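Local coordinates for protein citryl-spermidine/3,4-dihydroxybenzoyl-citryl-spermidine:spermidine ligase (Bacillus anthracis, PDB 3TO3) that catalyses the ATP-dependent condensation of spermidine with citryl-spermidine intermediates, a step in the biosynthesis of the siderophore petrobactin, at residues L104-V107 against F108-V111; L592-A595 against R596-I600; V318-A321 against P322-N326. One frame throughout, in Å; residues are numbered along the deposited sequence. Where two conformers were deposited one is given.

Contact 1 (L104-V107 against F108-V111)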
# COMPACT_ATOMS: atom_id res chain seq x y z
N LEU B 104 7.47 14.72 15.43
CA LEU B 104 6.40 15.32 14.63
C LEU B 104 5.05 15.35 15.36
O LEU B 104 4.31 16.33 15.28
CB LEU B 104 6.29 14.67 13.25
CG LEU B 104 7.40 15.05 12.26
CD1 LEU B 104 7.19 14.41 10.90
CD2 LEU B 104 7.48 16.54 12.08
N GLU B 105 4.72 14.29 16.09
CA GLU B 105 3.46 14.30 16.83
C GLU B 105 3.42 15.42 17.88
O GLU B 105 2.41 16.09 18.02
CB GLU B 105 3.18 12.94 17.48
CG GLU B 105 2.58 11.93 16.51
CD GLU B 105 2.79 10.50 16.94
OE1 GLU B 105 3.37 10.26 18.04
OE2 GLU B 105 2.39 9.60 16.16
N GLU B 106 4.52 15.61 18.61
CA GLU B 106 4.54 16.59 19.69
C GLU B 106 4.52 18.02 19.15
O GLU B 106 3.80 18.88 19.62
CB GLU B 106 5.72 16.32 20.65
CG GLU B 106 5.63 14.91 21.24
CD GLU B 106 6.59 14.63 22.39
OE1 GLU B 106 7.72 15.16 22.38
OE2 GLU B 106 6.22 13.84 23.30
N VAL B 107 5.31 18.27 18.12
CA VAL B 107 5.34 19.56 17.47
C VAL B 107 4.01 19.94 16.81
O VAL B 107 3.62 21.10 16.81
CB VAL B 107 6.53 19.57 16.47
CG1 VAL B 107 6.36 20.63 15.40
CG2 VAL B 107 7.79 19.76 17.25
N PHE B 108 3.30 18.97 16.26
CA PHE B 108 2.02 19.25 15.62
C PHE B 108 0.77 19.16 16.54
O PHE B 108 -0.37 19.24 16.06
CB PHE B 108 1.89 18.53 14.27
CG PHE B 108 2.89 19.02 13.24
CD1 PHE B 108 2.90 20.36 12.84
CD2 PHE B 108 3.83 18.18 12.69
CE1 PHE B 108 3.83 20.83 11.91
CE2 PHE B 108 4.77 18.64 11.74
CZ PHE B 108 4.76 19.97 11.36
N ARG B 109 0.99 18.96 17.83
CA ARG B 109 -0.10 19.17 18.78
C ARG B 109 -0.26 20.68 19.02
O ARG B 109 -1.32 21.17 19.35
CB ARG B 109 0.16 18.46 20.11
CG ARG B 109 0.05 16.96 20.04
CD ARG B 109 -0.29 16.34 21.41
NE ARG B 109 -0.43 14.89 21.26
CZ ARG B 109 0.59 14.04 21.15
NH1 ARG B 109 1.85 14.48 21.21
NH2 ARG B 109 0.36 12.75 20.99
N VAL B 110 0.84 21.40 18.88
CA VAL B 110 0.85 22.85 18.99
C VAL B 110 0.44 23.52 17.69
O VAL B 110 -0.33 24.47 17.69
CB VAL B 110 2.24 23.33 19.43
CG1 VAL B 110 2.33 24.83 19.37
CG2 VAL B 110 2.57 22.80 20.83
N VAL B 111 0.95 23.01 16.57
CA VAL B 111 0.72 23.62 15.27
C VAL B 111 -0.17 22.72 14.41
O VAL B 111 0.17 21.58 14.18
CB VAL B 111 2.09 23.83 14.55
CG1 VAL B 111 1.91 24.04 13.04
CG2 VAL B 111 2.83 25.00 15.18
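Phe108 N donates to Leu104 O at 3.0 Å, a regular i to i+4 helix bond. One turn on, Val107 O receives Val111 N at 3.3 Å and also takes a weak bond from Val110 N. A second weak bond, Arg109 N to Glu106 O at 3.3 Å, spans three residues. These weak i to i+3 bonds belong to the weakly bonded last turn of helix 100-110, which packs beside helices 18-37 and 115-138 and against the strands of the N-terminal antiparallel sheet. Here Glu106 turns to the sheet, its OE1 held by Arg89 and Tyr68, while Arg109 reaches back with an extended chain to give NH1 to Leu59 O. The two charged groups do not pair with each other; instead Glu106 CG lies at the guanidinium edge, in plane, 3.8 Å from Arg109 NH1. On the buried side, Leu104 and Phe108 run side by side, and Leu104 CD2 presses on Phe108 CE2 at 3.4 Å. Val107 has CG1 anti to its backbone N (chi1 159°), which sets that methyl over the Phe108 ring, 4.2 Å from the centroid and almost on the ring normal. Leu104 and Phe108 both continue onto Leu35 of helix 18-37, and Phe108 also meets Leu118.

Contact 2 (L592-A595 against R596-I600)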
# COMPACT_ATOMS: atom_id res chain seq x y z
N LEU B 592 21.99 36.95 -4.95
CA LEU B 592 22.52 37.65 -6.14
C LEU B 592 22.35 39.15 -6.00
O LEU B 592 23.10 39.91 -6.58
CB LEU B 592 21.87 37.20 -7.42
CG LEU B 592 22.00 35.72 -7.73
CD1 LEU B 592 21.50 35.49 -9.15
CD2 LEU B 592 23.44 35.38 -7.63
N TYR B 593 21.37 39.57 -5.20
CA TYR B 593 21.13 41.00 -5.03
C TYR B 593 22.28 41.74 -4.37
O TYR B 593 22.74 42.74 -4.88
CB TYR B 593 19.88 41.23 -4.22
CG TYR B 593 19.70 42.67 -3.84
CD1 TYR B 593 19.90 43.10 -2.54
CD2 TYR B 593 19.33 43.61 -4.79
CE1 TYR B 593 19.74 44.45 -2.19
CE2 TYR B 593 19.15 44.95 -4.45
CZ TYR B 593 19.36 45.36 -3.16
OH TYR B 593 19.19 46.70 -2.81
N ARG B 594 22.73 41.26 -3.22
CA ARG B 594 23.79 41.97 -2.53
C ARG B 594 25.10 41.82 -3.30
O ARG B 594 25.88 42.74 -3.40
CB ARG B 594 23.96 41.48 -1.09
CG ARG B 594 24.91 42.37 -0.27
CD ARG B 594 24.78 42.13 1.23
NE ARG B 594 25.66 43.00 2.01
CZ ARG B 594 26.88 42.67 2.42
NH1 ARG B 594 27.60 43.53 3.13
NH2 ARG B 594 27.38 41.47 2.13
N ALA B 595 25.31 40.63 -3.85
CA ALA B 595 26.50 40.40 -4.62
C ALA B 595 26.60 41.42 -5.78
O ALA B 595 27.66 42.02 -6.01
CB ALA B 595 26.52 38.97 -5.12
N ARG B 596 25.49 41.64 -6.49
CA ARG B 596 25.48 42.64 -7.55
C ARG B 596 25.74 44.07 -7.02
O ARG B 596 26.50 44.81 -7.61
CB ARG B 596 24.18 42.59 -8.34
CG ARG B 596 24.00 43.75 -9.31
CD ARG B 596 24.85 43.60 -10.54
NE ARG B 596 24.54 44.67 -11.49
CZ ARG B 596 25.40 45.15 -12.38
NH1 ARG B 596 26.63 44.68 -12.45
NH2 ARG B 596 25.02 46.13 -13.19
N GLN B 597 25.12 44.42 -5.90
CA GLN B 597 25.42 45.68 -5.24
C GLN B 597 26.91 45.88 -5.09
O GLN B 597 27.44 46.97 -5.34
CB GLN B 597 24.79 45.70 -3.86
CG GLN B 597 23.30 45.55 -3.86
CD GLN B 597 22.61 46.82 -4.27
OE1 GLN B 597 22.68 47.24 -5.43
NE2 GLN B 597 21.96 47.46 -3.31
N LEU B 598 27.60 44.82 -4.66
CA LEU B 598 29.03 44.91 -4.42
C LEU B 598 29.85 44.90 -5.72
O LEU B 598 30.75 45.71 -5.88
CB LEU B 598 29.48 43.82 -3.45
CG LEU B 598 28.82 43.97 -2.08
CD1 LEU B 598 28.82 42.66 -1.31
CD2 LEU B 598 29.51 45.08 -1.29
N ASN B 599 29.50 43.99 -6.63
CA ASN B 599 30.10 43.96 -7.97
C ASN B 599 30.02 45.35 -8.61
O ASN B 599 30.92 45.77 -9.33
CB ASN B 599 29.44 42.83 -8.82
CG ASN B 599 29.60 43.02 -10.36
OD1 ASN B 599 28.70 43.54 -11.04
ND2 ASN B 599 30.72 42.56 -10.91
N ILE B 600 28.97 46.10 -8.31
CA ILE B 600 28.83 47.46 -8.81
C ILE B 600 29.86 48.41 -8.17
O ILE B 600 30.32 49.35 -8.81
CB ILE B 600 27.38 47.98 -8.61
CG1 ILE B 600 26.48 47.47 -9.74
CG2 ILE B 600 27.35 49.48 -8.57
CD1 ILE B 600 25.00 47.73 -9.51
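Across one helical turn, the Tyr593 ring and the side chain of Gln597 lie obliquely over one another, ring and amide planes 33° apart. Tyr593 has CG anti to the backbone N (chi1 172°), which sends the ring forward along the helix beside the next turn, and Gln597 folds back at chi2 to meet it. Gln597 CG sits above one face, 4.1 Å from the ring centroid and offset toward the rim, in a CH-pi contact. The amide then continues over the phenol end, where Gln597 NE2 comes within 2.9 Å of Tyr593 OH, although the angle there is too poor for a hydrogen bond.

Arg594 and Leu598 make the next such pair. The arginine chain is extended, and Leu598 CD1 covers one face of its guanidinium near the rim, 3.9 Å from Arg594 NH2. Arg596 bends at chi2 and carries its guanidinium along the helix to Asn599, giving NH1 to OD1 at 2.8 Å; the carbonyl of the amide points almost straight at the nitrogen, but the bond is bent on the donor side, and OD1 lies 17° out of the guanidinium plane. The same flat group rests one face on Ile600 CG1, and Glu544 offers Arg596 a weak, long ion pair.

Leu592 and Ala595 turn to the buried side, both against Val540 of helix 532-547. Beneath these side chains run four successive backbone bonds, from Arg596 N to Leu592 O through to Asn599 N to Ala595 O at 2.8 Å. Pairing of side chains three and four residues apart over this ladder is the pattern of a regular, amphipathic alpha-helix, here the C-terminal helix 591-600.

Contact 3 (V318-A321 against P322-N326)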
# COMPACT_ATOMS: atom_id res chain seq x y z
N VAL B 318 4.26 11.51 -21.88
CA VAL B 318 4.82 10.49 -22.74
C VAL B 318 4.54 10.84 -24.22
O VAL B 318 5.41 10.72 -25.09
CB VAL B 318 4.24 9.11 -22.39
CG1 VAL B 318 4.53 8.10 -23.51
CG2 VAL B 318 4.80 8.63 -21.04
N ALA B 319 3.33 11.31 -24.49
CA ALA B 319 2.90 11.60 -25.85
C ALA B 319 3.68 12.76 -26.48
O ALA B 319 3.97 12.75 -27.68
CB ALA B 319 1.42 11.89 -25.88
N SER B 320 4.00 13.76 -25.68
CA SER B 320 4.65 14.94 -26.22
C SER B 320 6.19 14.90 -26.12
O SER B 320 6.89 15.85 -26.50
CB SER B 320 4.10 16.22 -25.59
OG SER B 320 4.30 16.17 -24.19
N ALA B 321 6.74 13.79 -25.63
CA ALA B 321 8.16 13.79 -25.34
C ALA B 321 9.01 13.89 -26.62
O ALA B 321 9.87 14.76 -26.70
CB ALA B 321 8.57 12.59 -24.49
N PRO B 322 8.77 13.00 -27.61
CA PRO B 322 9.60 13.10 -28.82
C PRO B 322 9.49 14.48 -29.47
O PRO B 322 10.51 15.01 -29.88
CB PRO B 322 9.06 11.99 -29.71
CG PRO B 322 8.50 10.95 -28.69
CD PRO B 322 7.88 11.82 -27.63
N ALA B 323 8.33 15.11 -29.42
CA ALA B 323 8.18 16.44 -30.06
C ALA B 323 8.86 17.55 -29.29
O ALA B 323 9.37 18.50 -29.89
CB ALA B 323 6.71 16.80 -30.27
N ILE B 324 8.88 17.44 -27.96
CA ILE B 324 9.58 18.43 -27.18
C ILE B 324 11.09 18.33 -27.47
O ILE B 324 11.77 19.35 -27.61
CB ILE B 324 9.28 18.30 -25.68
CG1 ILE B 324 7.84 18.74 -25.39
CG2 ILE B 324 10.25 19.16 -24.85
CD1 ILE B 324 7.43 18.57 -23.92
N SER B 325 11.60 17.11 -27.61
CA SER B 325 13.05 16.98 -27.81
C SER B 325 13.47 17.49 -29.20
O SER B 325 14.50 18.14 -29.32
CB SER B 325 13.55 15.56 -27.52
OG SER B 325 13.51 15.29 -26.14
N ASN B 326 12.66 17.21 -30.22
CA ASN B 326 12.93 17.72 -31.57
C ASN B 326 12.92 19.25 -31.57
O ASN B 326 13.82 19.89 -32.12
CB ASN B 326 11.93 17.15 -32.58
CG ASN B 326 12.05 17.78 -33.97
OD1 ASN B 326 11.09 18.34 -34.50
ND2 ASN B 326 13.24 17.69 -34.57
O HOH W 1 5.93 13.63 -29.40
O HOH W 2 11.47 15.56 -24.47
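Ile324 carries CG1 anti to its carbonyl carbon (chi1 -70°), a rotation that lays CG1 3.2 Å from Ser320 O and brings CD1 to 4.0 Å from Ser320 OG. The serine hydroxyl stands between its own backbone N and carbonyl carbon (chi1 59°), from where OG bonds to Tyr316 O, one turn back, and to Tyr487 OH. Pro322 has no N-H to give, and its CD lies close under the preceding turn, 3.7 Å from Val318 O; that carbonyl accepts from Ser352 OG and, weakly, from Ala321 N. This is a proline kink inside helix 315-333, which lies against strand 345-355. At the break a water replaces the missing backbone bond, giving a hydrogen to Ala319 O and accepting one from Ala323 N, each at 2.8 Å. Regular bonding resumes with Ile324 N to Ser320 O at 2.9 Å and Ser325 N to Ala321 O at 3.1 Å. A second water donates to Ala321 O and accepts from Ser325 OG at 2.7 Å; the serine hydroxyl also bonds to Glu349 N on the neighbouring strand. Val318, at the upstream end, lies about 8 Å, side chain to side chain, from the ATP-binding Lys299 and Arg285.

Along the chain the order is contact 1, contact 3, contact 2. Each lies within eight or nine consecutive residues, along a helix or at its end, and closes no loop, so none encloses or crosses another. Contact 1 belongs to the N-terminal part, where helix 100-110 joins the antiparallel sheet to helices 18-37 and 115-138. Contact 3 lies in helix 315-333, beside the mixed sheet and nearest of the three to the bound ATP. Contact 2 follows near the C terminus, where helix 591-600 packs on helix 532-547. The three are far apart, with centres 39 to 45 Å from one another, and contacts 1 and 3 fall on opposite sides of the chain's centre.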